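Local coordinates for protein fusolin (Unidentified entomopoxvirus, PDB 4YN2) that forms the crystalline spindles by which an insect poxvirus enhances its virulence and, as a member of the lytic polysaccharide mono-oxygenase family, probably acts on chitin, at residues S145-Y150 / L208-Q213; N24-T29 / A36-Y41; M4-A9 / V130-E135. One frame throughout, in Å; residues are numbered along the deposited sequence.

Interaction 1: S145-Y150 / L208-Q213. With NAG (2-acetamido-2-deoxy-beta-D-glucopyranose), chain B.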
loop_
_atom_site.group_PDB
_atom_site.type_symbol
_atom_site.label_atom_id
_atom_site.label_comp_id
_atom_site.label_asym_id
_atom_site.label_seq_id
_atom_site.Cartn_x
_atom_site.Cartn_y
_atom_site.Cartn_z
ATOM N N SER A 145 -1.833 6.017 23.356
ATOM C CA SER A 145 -1.352 6.090 21.982
ATOM C C SER A 145 -2.414 6.730 21.101
ATOM O O SER A 145 -3.562 6.852 21.510
ATOM C CB SER A 145 -1.005 4.692 21.471
ATOM O OG SER A 145 -2.165 3.878 21.424
ATOM N N TYR A 146 -2.041 7.133 19.896
ATOM C CA TYR A 146 -2.993 7.689 18.935
ATOM C C TYR A 146 -2.581 7.287 17.537
ATOM O O TYR A 146 -1.462 6.815 17.320
ATOM C CB TYR A 146 -3.131 9.221 19.058
ATOM C CG TYR A 146 -1.866 9.991 18.782
ATOM C CD1 TYR A 146 -0.900 10.147 19.761
ATOM C CD2 TYR A 146 -1.662 10.623 17.561
ATOM C CE1 TYR A 146 0.275 10.845 19.513
ATOM C CE2 TYR A 146 -0.501 11.340 17.307
ATOM C CZ TYR A 146 0.460 11.470 18.296
ATOM O OH TYR A 146 1.618 12.179 18.086
ATOM N N TYR A 147 -3.521 7.415 16.608
ATOM C CA TYR A 147 -3.332 7.045 15.219
ATOM C C TYR A 147 -3.428 8.234 14.303
ATOM O O TYR A 147 -4.349 9.022 14.441
ATOM C CB TYR A 147 -4.413 6.038 14.798
ATOM C CG TYR A 147 -4.162 4.641 15.299
ATOM C CD1 TYR A 147 -4.558 4.255 16.572
ATOM C CD2 TYR A 147 -3.510 3.705 14.508
ATOM C CE1 TYR A 147 -4.337 2.963 17.035
ATOM C CE2 TYR A 147 -3.270 2.415 14.966
ATOM C CZ TYR A 147 -3.674 2.049 16.234
ATOM O OH TYR A 147 -3.453 0.771 16.671
ATOM N N GLU A 148 -2.502 8.340 13.349
ATOM C CA GLU A 148 -2.572 9.306 12.269
ATOM C C GLU A 148 -2.640 8.529 10.998
ATOM O O GLU A 148 -1.947 7.514 10.872
ATOM C CB GLU A 148 -1.373 10.260 12.242
ATOM C CG GLU A 148 -1.275 11.176 13.447
ATOM C CD GLU A 148 0.017 11.962 13.498
ATOM O OE1 GLU A 148 0.945 11.642 12.721
ATOM O OE2 GLU A 148 0.106 12.905 14.314
ATOM N N VAL A 149 -3.474 8.970 10.059
ATOM C CA VAL A 149 -3.552 8.368 8.741
ATOM C C VAL A 149 -3.305 9.460 7.738
ATOM O O VAL A 149 -3.920 10.525 7.821
ATOM C CB VAL A 149 -4.881 7.635 8.449
ATOM C CG1 VAL A 149 -4.794 6.881 7.130
ATOM C CG2 VAL A 149 -5.238 6.678 9.579
ATOM N N TYR A 150 -2.384 9.204 6.809
ATOM C CA TYR A 150 -2.074 10.092 5.700
ATOM C C TYR A 150 -2.420 9.380 4.444
ATOM O O TYR A 150 -2.469 8.157 4.442
ATOM C CB TYR A 150 -0.591 10.497 5.652
ATOM C CG TYR A 150 -0.050 11.113 6.917
ATOM C CD1 TYR A 150 0.243 10.328 8.028
ATOM C CD2 TYR A 150 0.171 12.484 7.011
ATOM C CE1 TYR A 150 0.743 10.889 9.199
ATOM C CE2 TYR A 150 0.646 13.060 8.191
ATOM C CZ TYR A 150 0.917 12.258 9.288
ATOM O OH TYR A 150 1.388 12.820 10.446
ATOM N N LEU A 208 -1.961 4.668 1.719
ATOM C CA LEU A 208 -2.289 5.208 3.036
ATOM C C LEU A 208 -1.078 4.987 3.902
ATOM O O LEU A 208 -0.464 3.923 3.823
ATOM C CB LEU A 208 -3.501 4.544 3.679
ATOM C CG LEU A 208 -4.806 4.601 2.939
ATOM C CD1 LEU A 208 -5.811 3.690 3.615
ATOM C CD2 LEU A 208 -5.332 6.024 2.870
ATOM N N TYR A 209 -0.677 5.990 4.664
ATOM C CA TYR A 209 0.440 5.878 5.590
ATOM C C TYR A 209 -0.162 5.969 6.963
ATOM O O TYR A 209 -0.723 7.010 7.311
ATOM C CB TYR A 209 1.481 6.962 5.344
ATOM C CG TYR A 209 2.796 6.745 6.063
ATOM C CD1 TYR A 209 3.504 5.560 5.909
ATOM C CD2 TYR A 209 3.418 7.785 6.742
ATOM C CE1 TYR A 209 4.769 5.397 6.447
ATOM C CE2 TYR A 209 4.689 7.632 7.288
ATOM C CZ TYR A 209 5.358 6.433 7.147
ATOM O OH TYR A 209 6.614 6.299 7.682
ATOM N N VAL A 210 -0.153 4.860 7.695
ATOM C CA VAL A 210 -0.755 4.770 9.022
ATOM C C VAL A 210 0.340 4.808 10.052
ATOM O O VAL A 210 1.282 4.023 9.982
ATOM C CB VAL A 210 -1.623 3.490 9.173
ATOM C CG1 VAL A 210 -2.278 3.442 10.548
ATOM C CG2 VAL A 210 -2.678 3.400 8.071
ATOM N N ARG A 211 0.207 5.698 11.014
ATOM C CA ARG A 211 1.163 5.871 12.091
ATOM C C ARG A 211 0.477 5.615 13.413
ATOM O O ARG A 211 -0.498 6.292 13.725
ATOM C CB ARG A 211 1.737 7.278 12.057
ATOM C CG ARG A 211 2.683 7.609 13.195
ATOM C CD ARG A 211 3.014 9.079 13.174
ATOM N NE ARG A 211 3.936 9.418 14.250
ATOM C CZ ARG A 211 4.097 10.623 14.781
ATOM N NH1 ARG A 211 3.391 11.655 14.336
ATOM N NH2 ARG A 211 4.973 10.810 15.762
ATOM N N TRP A 212 0.983 4.652 14.182
ATOM C CA TRP A 212 0.501 4.370 15.529
ATOM C C TRP A 212 1.576 4.866 16.472
ATOM O O TRP A 212 2.639 4.266 16.552
ATOM C CB TRP A 212 0.226 2.885 15.706
ATOM C CG TRP A 212 -0.367 2.535 17.034
ATOM C CD1 TRP A 212 -1.137 3.328 17.834
ATOM C CD2 TRP A 212 -0.178 1.314 17.745
ATOM N NE1 TRP A 212 -1.511 2.641 18.956
ATOM C CE2 TRP A 212 -0.946 1.395 18.927
ATOM C CE3 TRP A 212 0.536 0.141 17.482
ATOM C CZ2 TRP A 212 -1.026 0.348 19.835
ATOM C CZ3 TRP A 212 0.475 -0.892 18.398
ATOM C CH2 TRP A 212 -0.303 -0.788 19.555
ATOM N N GLN A 213 1.328 5.980 17.132
ATOM C CA GLN A 213 2.307 6.630 17.984
ATOM C C GLN A 213 1.993 6.488 19.456
ATOM O O GLN A 213 0.930 6.915 19.891
ATOM C CB GLN A 213 2.348 8.111 17.618
ATOM C CG GLN A 213 3.349 8.957 18.419
ATOM C CD GLN A 213 4.755 8.445 18.307
ATOM O OE1 GLN A 213 5.296 8.295 17.209
ATOM N NE2 GLN A 213 5.417 8.218 19.422
HETATM C C1 NAG B . -2.587 14.724 16.264
HETATM C C2 NAG B . -1.560 15.793 15.903
HETATM C C3 NAG B . -0.596 15.948 17.078
HETATM C C4 NAG B . -1.363 16.216 18.370
HETATM C C5 NAG B . -2.450 15.169 18.589
HETATM C C6 NAG B . -3.330 15.448 19.790
HETATM C C7 NAG B . -0.675 16.250 13.645
HETATM C C8 NAG B . 0.024 15.659 12.460
HETATM N N2 NAG B . -0.834 15.432 14.697
HETATM O O3 NAG B . 0.249 17.054 16.787
HETATM O O4 NAG B . -0.482 16.168 19.484
HETATM O O5 NAG B . -3.297 15.124 17.435
HETATM O O6 NAG B . -3.853 16.763 19.787
HETATM O O7 NAG B . -1.055 17.416 13.658
HETATM O O HOH W 1 2.088 13.725 15.920
#

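Interaction 2: N24-T29 / A36-Y41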
loop_
_atom_site.group_PDB
_atom_site.type_symbol
_atom_site.label_atom_id
_atom_site.label_comp_id
_atom_site.label_asym_id
_atom_site.label_seq_id
_atom_site.Cartn_x
_atom_site.Cartn_y
_atom_site.Cartn_z
ATOM N N ASN A 24 16.848 -17.452 -1.613
ATOM C CA ASN A 24 17.091 -16.363 -2.559
ATOM C C ASN A 24 15.783 -15.582 -2.871
ATOM O O ASN A 24 15.814 -14.682 -3.704
ATOM C CB ASN A 24 17.720 -16.902 -3.857
ATOM C CG ASN A 24 16.841 -17.837 -4.647
ATOM O OD1 ASN A 24 15.790 -18.300 -4.177
ATOM N ND2 ASN A 24 17.250 -18.131 -5.870
ATOM N N GLY A 25 14.658 -15.957 -2.240
ATOM C CA GLY A 25 13.374 -15.300 -2.447
ATOM C C GLY A 25 12.542 -15.821 -3.599
ATOM O O GLY A 25 11.456 -15.286 -3.824
ATOM N N ASP A 26 12.983 -16.901 -4.299
ATOM C CA ASP A 26 12.253 -17.440 -5.454
ATOM C C ASP A 26 10.915 -18.131 -5.109
ATOM O O ASP A 26 10.136 -18.396 -6.028
ATOM C CB ASP A 26 13.137 -18.391 -6.293
ATOM C CG ASP A 26 14.185 -17.668 -7.132
ATOM O OD1 ASP A 26 14.138 -16.419 -7.200
ATOM O OD2 ASP A 26 15.065 -18.351 -7.698
ATOM N N GLY A 27 10.625 -18.358 -3.831
ATOM C CA GLY A 27 9.320 -18.865 -3.404
ATOM C C GLY A 27 8.268 -17.763 -3.283
ATOM O O GLY A 27 7.087 -18.058 -3.070
ATOM N N ILE A 28 8.688 -16.479 -3.370
ATOM C CA ILE A 28 7.791 -15.314 -3.261
ATOM C C ILE A 28 7.145 -15.111 -4.642
ATOM O O ILE A 28 7.854 -14.879 -5.617
ATOM C CB ILE A 28 8.567 -14.053 -2.775
ATOM C CG1 ILE A 28 9.275 -14.305 -1.420
ATOM C CG2 ILE A 28 7.646 -12.845 -2.665
ATOM C CD1 ILE A 28 10.426 -13.352 -1.134
ATOM N N THR A 29 5.823 -15.236 -4.733
ATOM C CA THR A 29 5.104 -15.135 -6.008
ATOM C C THR A 29 4.906 -13.689 -6.428
ATOM O O THR A 29 5.082 -13.371 -7.598
ATOM C CB THR A 29 3.762 -15.865 -5.898
ATOM O OG1 THR A 29 4.021 -17.203 -5.460
ATOM C CG2 THR A 29 3.001 -15.895 -7.218
ATOM N N ALA A 36 11.453 -6.703 -3.266
ATOM C CA ALA A 36 11.832 -6.118 -1.961
ATOM C C ALA A 36 12.804 -7.015 -1.220
ATOM O O ALA A 36 13.788 -6.534 -0.654
ATOM C CB ALA A 36 10.614 -5.875 -1.110
ATOM N N TYR A 37 12.543 -8.321 -1.249
ATOM C CA TYR A 37 13.440 -9.293 -0.632
ATOM C C TYR A 37 14.805 -9.240 -1.325
ATOM O O TYR A 37 15.836 -9.085 -0.667
ATOM C CB TYR A 37 12.831 -10.699 -0.740
ATOM C CG TYR A 37 13.636 -11.776 -0.058
ATOM C CD1 TYR A 37 14.705 -12.390 -0.702
ATOM C CD2 TYR A 37 13.299 -12.226 1.214
ATOM C CE1 TYR A 37 15.470 -13.365 -0.064
ATOM C CE2 TYR A 37 14.049 -13.207 1.857
ATOM C CZ TYR A 37 15.116 -13.796 1.205
ATOM O OH TYR A 37 15.818 -14.790 1.841
ATOM N N GLN A 38 14.793 -9.329 -2.657
ATOM C CA GLN A 38 16.017 -9.387 -3.447
ATOM C C GLN A 38 16.806 -8.081 -3.416
ATOM O O GLN A 38 18.030 -8.138 -3.477
ATOM C CB GLN A 38 15.725 -9.855 -4.874
ATOM C CG GLN A 38 15.283 -11.331 -4.831
ATOM C CD GLN A 38 14.848 -11.914 -6.147
ATOM O OE1 GLN A 38 14.644 -11.206 -7.125
ATOM N NE2 GLN A 38 14.673 -13.237 -6.189
ATOM N N TYR A 39 16.143 -6.935 -3.238
ATOM C CA TYR A 39 16.797 -5.633 -3.082
ATOM C C TYR A 39 17.712 -5.611 -1.832
ATOM O O TYR A 39 18.877 -5.230 -1.918
ATOM C CB TYR A 39 15.715 -4.552 -2.941
ATOM C CG TYR A 39 16.250 -3.154 -2.766
ATOM C CD1 TYR A 39 16.461 -2.330 -3.863
ATOM C CD2 TYR A 39 16.481 -2.630 -1.502
ATOM C CE1 TYR A 39 16.917 -1.026 -3.710
ATOM C CE2 TYR A 39 16.944 -1.329 -1.336
ATOM C CZ TYR A 39 17.164 -0.529 -2.443
ATOM O OH TYR A 39 17.601 0.758 -2.270
ATOM N N VAL A 40 17.169 -6.001 -0.678
ATOM C CA VAL A 40 17.928 -6.032 0.583
ATOM C C VAL A 40 18.993 -7.153 0.517
ATOM O O VAL A 40 20.122 -6.946 0.960
ATOM C CB VAL A 40 17.001 -6.193 1.813
ATOM C CG1 VAL A 40 17.812 -6.424 3.093
ATOM C CG2 VAL A 40 16.114 -4.963 1.969
ATOM N N TYR A 41 18.625 -8.325 -0.015
ATOM C CA TYR A 41 19.554 -9.459 -0.180
ATOM C C TYR A 41 20.792 -9.023 -0.991
ATOM O O TYR A 41 21.919 -9.140 -0.508
ATOM C CB TYR A 41 18.833 -10.612 -0.902
ATOM C CG TYR A 41 19.605 -11.905 -1.033
ATOM C CD1 TYR A 41 20.573 -12.065 -2.023
ATOM C CD2 TYR A 41 19.256 -13.022 -0.288
ATOM C CE1 TYR A 41 21.218 -13.285 -2.217
ATOM C CE2 TYR A 41 19.885 -14.249 -0.482
ATOM C CZ TYR A 41 20.851 -14.385 -1.461
ATOM O OH TYR A 41 21.474 -15.606 -1.617
#

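Interaction 3: M4-A9 / V130-E135. With EDO (1,2-ethanediol), chain D.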
loop_
_atom_site.group_PDB
_atom_site.type_symbol
_atom_site.label_atom_id
_atom_site.label_comp_id
_atom_site.label_asym_id
_atom_site.label_seq_id
_atom_site.Cartn_x
_atom_site.Cartn_y
_atom_site.Cartn_z
ATOM N N MET A 4 -1.025 -3.005 10.057
ATOM C CA MET A 4 -2.326 -2.804 9.436
ATOM C C MET A 4 -2.798 -4.118 8.819
ATOM O O MET A 4 -2.084 -4.691 8.008
ATOM C CB MET A 4 -2.254 -1.699 8.364
ATOM C CG MET A 4 -2.369 -0.317 8.929
ATOM S SD MET A 4 -3.970 0.011 9.719
ATOM C CE MET A 4 -5.056 -0.218 8.364
ATOM N N SER A 5 -3.965 -4.615 9.236
ATOM C CA SER A 5 -4.522 -5.873 8.739
ATOM C C SER A 5 -5.608 -5.599 7.740
ATOM O O SER A 5 -5.770 -6.401 6.819
ATOM C CB SER A 5 -5.043 -6.743 9.884
ATOM O OG SER A 5 -5.735 -5.978 10.854
ATOM N N PHE A 6 -6.357 -4.483 7.878
ATOM C CA PHE A 6 -7.340 -4.141 6.853
ATOM C C PHE A 6 -7.388 -2.634 6.614
ATOM O O PHE A 6 -7.798 -1.897 7.499
ATOM C CB PHE A 6 -8.766 -4.658 7.127
ATOM C CG PHE A 6 -9.585 -4.400 5.885
ATOM C CD1 PHE A 6 -9.446 -5.211 4.768
ATOM C CD2 PHE A 6 -10.296 -3.219 5.745
ATOM C CE1 PHE A 6 -10.071 -4.886 3.565
ATOM C CE2 PHE A 6 -10.920 -2.897 4.543
ATOM C CZ PHE A 6 -10.796 -3.731 3.460
ATOM N N PRO A 7 -7.106 -2.157 5.394
ATOM C CA PRO A 7 -6.498 -2.873 4.265
ATOM C C PRO A 7 -5.107 -3.355 4.709
ATOM O O PRO A 7 -4.488 -2.747 5.588
ATOM C CB PRO A 7 -6.513 -1.829 3.130
ATOM C CG PRO A 7 -7.375 -0.689 3.633
ATOM C CD PRO A 7 -7.188 -0.716 5.108
ATOM N N ILE A 8 -4.666 -4.500 4.201
ATOM C CA ILE A 8 -3.409 -5.110 4.649
ATOM C C ILE A 8 -2.191 -4.206 4.416
ATOM O O ILE A 8 -2.070 -3.574 3.366
ATOM C CB ILE A 8 -3.211 -6.500 3.985
ATOM C CG1 ILE A 8 -2.158 -7.337 4.734
ATOM C CG2 ILE A 8 -2.880 -6.386 2.493
ATOM C CD1 ILE A 8 -2.152 -8.807 4.293
ATOM N N ALA A 9 -1.277 -4.172 5.405
ATOM C CA ALA A 9 -0.024 -3.433 5.266
ATOM C C ALA A 9 0.810 -4.066 4.181
ATOM O O ALA A 9 0.829 -5.295 4.058
ATOM C CB ALA A 9 0.753 -3.440 6.573
ATOM N N VAL A 130 -14.761 7.707 0.953
ATOM C CA VAL A 130 -15.324 6.400 1.297
ATOM C C VAL A 130 -15.042 6.208 2.783
ATOM O O VAL A 130 -13.870 6.146 3.160
ATOM C CB VAL A 130 -14.762 5.226 0.410
ATOM C CG1 VAL A 130 -14.776 3.882 1.149
ATOM C CG2 VAL A 130 -15.552 5.083 -0.890
ATOM N N PRO A 131 -16.075 6.158 3.658
ATOM C CA PRO A 131 -15.808 5.841 5.062
ATOM C C PRO A 131 -15.380 4.388 5.120
ATOM O O PRO A 131 -16.131 3.517 4.689
ATOM C CB PRO A 131 -17.146 6.090 5.751
ATOM C CG PRO A 131 -18.157 5.872 4.706
ATOM C CD PRO A 131 -17.524 6.193 3.385
ATOM N N LEU A 132 -14.143 4.143 5.506
ATOM C CA LEU A 132 -13.605 2.790 5.562
ATOM C C LEU A 132 -13.205 2.499 6.963
ATOM O O LEU A 132 -12.492 3.301 7.575
ATOM C CB LEU A 132 -12.404 2.652 4.616
ATOM C CG LEU A 132 -11.948 1.229 4.285
ATOM C CD1 LEU A 132 -13.027 0.459 3.524
ATOM C CD2 LEU A 132 -10.675 1.261 3.459
ATOM N N GLU A 133 -13.638 1.354 7.492
ATOM C CA GLU A 133 -13.229 0.986 8.833
ATOM C C GLU A 133 -11.886 0.288 8.779
ATOM O O GLU A 133 -11.799 -0.888 8.410
ATOM C CB GLU A 133 -14.249 0.121 9.527
ATOM C CG GLU A 133 -13.955 0.051 11.016
ATOM C CD GLU A 133 -14.896 -0.871 11.749
ATOM O OE1 GLU A 133 -15.181 -1.969 11.220
ATOM O OE2 GLU A 133 -15.353 -0.505 12.854
ATOM N N LEU A 134 -10.844 1.022 9.124
ATOM C CA LEU A 134 -9.492 0.487 9.162
ATOM C C LEU A 134 -9.352 -0.464 10.338
ATOM O O LEU A 134 -9.994 -0.253 11.367
ATOM C CB LEU A 134 -8.446 1.619 9.271
ATOM C CG LEU A 134 -7.936 2.177 7.933
ATOM C CD1 LEU A 134 -9.058 2.625 7.064
ATOM C CD2 LEU A 134 -6.960 3.310 8.161
ATOM N N GLU A 135 -8.563 -1.531 10.178
ATOM C CA GLU A 135 -8.279 -2.467 11.271
ATOM C C GLU A 135 -6.776 -2.548 11.470
ATOM O O GLU A 135 -6.071 -2.988 10.561
ATOM C CB GLU A 135 -8.868 -3.854 10.959
ATOM C CG GLU A 135 -8.713 -4.887 12.069
ATOM C CD GLU A 135 -8.936 -6.320 11.620
ATOM O OE1 GLU A 135 -8.330 -6.727 10.604
ATOM O OE2 GLU A 135 -9.690 -7.049 12.303
HETATM C C1 EDO D . -15.357 2.497 15.011
HETATM O O1 EDO D . -15.042 2.267 13.634
HETATM C C2 EDO D . -14.488 3.640 15.596
HETATM O O2 EDO D . -14.250 4.653 14.615
#

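Interaction 1: S145-Y150 / L208-Q213
Tyr147 and Trp212 meet as an offset stack on one face of 145-152 and 206-214, neighbouring antiparallel strands of the mixed sheet, the phenol ring and the five-membered ring of the indole turned only 8° apart with their centroids separated by 4.0 Å. Trp212 CD1 lies over the rim of the tyrosine face, while Tyr147 OH runs on above the indole. With CG of Trp212 anti to the backbone N (chi1 -176°), the ring swings across toward 145-150, and its NE1 donates to Ser145 OG at 2.8 Å, the hydroxyl lying somewhat out of the ring plane. That hydroxyl is also bonded to the carbonyl of the zinc ligand His142, whose ring meets the indole; the Trp212 side chain is about 5 Å from the zinc ion.

On the opposite face Glu148 and Arg211 run side by side, their flat ends steeply inclined. NH1 of Arg211 points within its guanidinium plane at Glu148 OE1, 2.9 Å away, in a salt bridge that reaches the carboxylate from above its plane. The hydroxyl of Tyr150 donates to Glu148 OE1 from the other face at 2.6 Å. Glu148 OE2 accepts a nearly straight bond (170°) from N2 of the N-acetylglucosamine at 2.7 Å, and a water joins OE2 to Tyr146 OH. Beside this cluster, Gln213 CB sits over one face of the Tyr146 ring, 4.1 Å from its centroid, in a CH-pi contact. Arg211 NH2 is held by Gln213 OE1 and by the carbonyl of Tyr76.

Donors grip both oxygens of Glu148 and a guanidinium lies against it, so the carboxylate is probably ionised. The same group connects the glycan to the sheet and probably steadies the sugar's acetamido group.

Interaction 2: N24-T29 / A36-Y41
A backbone carbon, not a side chain, meets the aromatic ring here: Gly25, at a positive phi of 87°, brings its CA to 4.0 Å from the centroid of the Tyr37 ring in an off-centre CH-pi contact. The peptide before it follows the same ring, with Gly25 N lying 3.5 Å from Tyr37 CE1. The first torsion of Tyr37 (chi1 -176°) carries the phenol from helix 31-48 out toward the loop; its hydroxyl is fixed by a hydrogen bond to the carbonyl of Thr23. Nearer the helix, Ile28 crosses Tyr37 at about a right angle and touches it with its end methyl, CD1 standing 3.6 Å from Tyr37 CB. One helical turn further on, Tyr41 brings CE2 up to Asn24 CA.

Gln38 supplies the polar link. Its extended chain brings NE2 to Asn24 O, 3.1 Å away, along a fairly straight bond (162°) that lies in the plane of the glutamine amide.

The loop is shaped by bonds of its own. Asn24 OD1 accepts from the backbone N of Asp26 at 3.1 Å, an Asx turn, and Asn24 ND2 makes a weak bond back to Asp26 OD2. A type I beta turn follows from Gly25 to Ile28, closed by Ile28 N on Gly25 O. The carbonyl of Ile28 is in turn bonded by Arg34 of the same helix, and the Cys14-Cys33 disulfide joins helix 10-15 to helix 31-48 at either end of the connection. Tyr37 and Tyr41 also touch helix 51-63, which places the contact between the loop and a helical pair.

Apolar contact from Tyr37 and Ile28 is combined with one uncharged hydrogen bond from the Gln38 amide, so the attachment probably depends little on ionisation.

Interaction 3: M4-A9 / V130-E135
Met4 folds back at both of its outer torsions, so that its terminal methyl CE lies against Leu134, 3.8 Å from CG, and close to the carbonyl oxygen of Glu135. The thioether crosses the leucine at a slant, and Val226 of strand 220-231 also touches Met4.

Beyond this apolar patch the backbones pair. Ser5 N and Phe6 N both donate to Glu135 O, at 3.0 Å and 3.1 Å, the second in the carbonyl plane and on a lone pair; Glu135 N returns a bond to Phe6 O at 2.8 Å. Two residues of one strand thus face a single residue of the other, a classic beta bulge. Ser5 OG stands 2.7 Å from Glu135 OE1 and also lies near the Glu135 carbonyl oxygen. Glu135 is extended throughout, which lays its carboxylate beside Ser5; its OE2 is bonded to Ser185 OG.

The bulge ends strand 2-6, an edge strand, within this chain, of a four-stranded antiparallel sheet in the beta-sandwich core expected of this mono-oxygenase family. The strand starts just after the zinc ligand His1, and the chain then turns through a cis peptide before Pro7 toward helix 10-15, with Ala9 at the N-cap and Ala9 N bonded to Met4 O.

At that turn Pro7 CG meets the Leu132 CD2 methyl at 3.8 Å, while Pro7 CD approaches Leu134 CG. Phe6 crosses Leu132 at about a right angle, and Leu132 CD1 comes to the edge of the phenyl ring, 4.1 Å from CE2. The carboxylate of Glu133 is engaged outside the two segments: OE2 forms a salt bridge with Arg194 and accepts a bond from 1,2-ethanediol, probably from the crystallisation liquor.

Interactions 1 and 3 are buried and lie in different sheets, which pack on each other where Val210 CG2 meets Met4 CG at 3.8 Å and Val149 meets Leu134. Strand 129-138 of interaction 3 is followed in the chain by strand 145-152 of interaction 1. Interaction 2 lies away from both, its centre 28 Å from that of interaction 1, and ties a partly buried loop to helix 31-48 within the long connection that interaction 3 closes. Chemistry follows place: regular backbone pairing with an ionic cluster beside the glycan in interaction 1, bulged pairing with mainly apolar packing and a serine-glutamate contact in interaction 3, and one glutamine bond with aromatic contacts in interaction 2.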